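Local coordinates for protein phist (Plasmodium falciparum, PDB 4JLE) that binds the virulence factor PfEMP1, probably through this PHIST domain, and migrates with it to knobs on the infected red-cell surface, at residues V47-S50 and E51-K54. Numbering follows the deposited sequence.
Sequences VHES and EREK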
loop_
_atom_site.group_PDB
_atom_site.type_symbol
_atom_site.label_atom_id
_atom_site.label_comp_id
_atom_site.label_asym_id
_atom_site.label_seq_id
_atom_site.Cartn_x
_atom_site.Cartn_y
_atom_site.Cartn_z
ATOM N N VAL B 47 -8.589 2.303 15.195
ATOM C CA VAL B 47 -8.928 1.079 14.459
ATOM C C VAL B 47 -7.940 0.895 13.295
ATOM O O VAL B 47 -7.432 -0.207 13.142
ATOM C CB VAL B 47 -10.422 1.072 14.004
ATOM C CG1 VAL B 47 -10.693 0.039 12.905
ATOM C CG2 VAL B 47 -11.334 0.834 15.201
ATOM N N HIS B 48 -7.656 1.974 12.516
ATOM C CA HIS B 48 -6.676 1.955 11.440
ATOM C C HIS B 48 -5.344 1.439 12.006
ATOM O O HIS B 48 -4.760 0.499 11.461
ATOM C CB HIS B 48 -6.490 3.357 10.791
ATOM C CG HIS B 48 -7.656 3.903 9.996
ATOM N ND1 HIS B 48 -8.609 3.066 9.399
ATOM C CD2 HIS B 48 -7.992 5.198 9.734
ATOM C CE1 HIS B 48 -9.482 3.877 8.806
ATOM N NE2 HIS B 48 -9.156 5.169 8.976
ATOM N N GLU B 49 -4.922 1.992 13.165
ATOM C CA GLU B 49 -3.668 1.626 13.818
ATOM C C GLU B 49 -3.658 0.162 14.299
ATOM O O GLU B 49 -2.663 -0.534 14.076
ATOM C CB GLU B 49 -3.349 2.587 14.968
ATOM C CG GLU B 49 -1.939 2.444 15.540
ATOM C CD GLU B 49 -0.765 2.413 14.565
ATOM O OE1 GLU B 49 -0.737 3.223 13.606
ATOM O OE2 GLU B 49 0.144 1.579 14.779
ATOM N N SER B 50 -4.755 -0.300 14.905
ATOM C CA SER B 50 -4.901 -1.668 15.401
ATOM C C SER B 50 -4.822 -2.699 14.251
ATOM O O SER B 50 -4.161 -3.740 14.386
ATOM C CB SER B 50 -6.224 -1.810 16.152
ATOM O OG SER B 50 -6.395 -3.115 16.680
ATOM N N GLU B 51 -5.462 -2.384 13.113
ATOM C CA GLU B 51 -5.490 -3.259 11.949
ATOM C C GLU B 51 -4.134 -3.298 11.276
ATOM O O GLU B 51 -3.753 -4.354 10.809
ATOM C CB GLU B 51 -6.588 -2.861 10.961
ATOM C CG GLU B 51 -8.002 -2.875 11.550
ATOM C CD GLU B 51 -8.581 -4.065 12.316
ATOM O OE1 GLU B 51 -7.877 -5.083 12.496
ATOM O OE2 GLU B 51 -9.751 -3.969 12.752
ATOM N N ARG B 52 -3.385 -2.193 11.320
ATOM C CA ARG B 52 -2.037 -2.035 10.788
ATOM C C ARG B 52 -1.080 -2.927 11.587
ATOM O O ARG B 52 -0.282 -3.636 10.995
ATOM C CB ARG B 52 -1.661 -0.542 10.878
ATOM C CG ARG B 52 -0.264 -0.112 10.465
ATOM C CD ARG B 52 -0.226 1.413 10.493
ATOM N NE ARG B 52 1.121 1.983 10.379
ATOM C CZ ARG B 52 1.380 3.289 10.305
ATOM N NH1 ARG B 52 0.388 4.171 10.329
ATOM N NH2 ARG B 52 2.631 3.719 10.214
ATOM N N GLU B 53 -1.214 -2.944 12.923
ATOM C CA GLU B 53 -0.374 -3.778 13.796
ATOM C C GLU B 53 -0.660 -5.262 13.639
ATOM O O GLU B 53 0.276 -6.058 13.643
ATOM C CB GLU B 53 -0.580 -3.416 15.270
ATOM C CG GLU B 53 0.078 -2.115 15.678
ATOM C CD GLU B 53 -0.491 -1.491 16.937
ATOM O OE1 GLU B 53 -1.121 -2.215 17.746
ATOM O OE2 GLU B 53 -0.314 -0.263 17.103
ATOM N N LYS B 54 -1.942 -5.641 13.592
ATOM C CA LYS B 54 -2.367 -7.026 13.483
ATOM C C LYS B 54 -1.929 -7.628 12.134
ATOM O O LYS B 54 -1.535 -8.796 12.088
ATOM C CB LYS B 54 -3.891 -7.122 13.668
ATOM C CG LYS B 54 -4.358 -7.050 15.121
ATOM C CD LYS B 54 -5.886 -7.133 15.225
ATOM C CE LYS B 54 -6.414 -6.789 16.600
ATOM N NZ LYS B 54 -7.764 -6.158 16.517
#
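Glu49 and Arg52 pair their charges one turn apart on the outer side of the helix: Glu49 OE1 lies 3.6 Å from Arg52 NH1, displaced from the plane of the guanidinium with no N-H aimed at it, which leaves a salt bridge of charges alone. The carboxylate and guanidinium planes are turned 51° apart. The other oxygen, Glu49 OE2, comes to 3.0 Å from Glu53 OE2, a meeting of two acceptors that would repel if both groups are ionised; Arg52 probably offsets part of that charge. Lys54 NZ reaches back to Ser50 OG at 3.3 Å, a weak hydrogen bond, the lysine chain running past Ser50 O before bending at its end. Nonpolar contact is slight: Val47 CG1 lies 4.2 Å from Glu51 CG, the two side chains alongside each other. Glu51 is buried, and its OE1 forms a salt bridge with Arg135 of the second subunit, while its side chain packs on Trp131 of that subunit. Four i to i+4 backbone bonds, from Glu51 N to Val47 O (2.9 Å) through Lys54 N to Ser50 O (3.0 Å), give the regular alpha-helical pattern within helix 37-72 of the PHIST three-helix bundle.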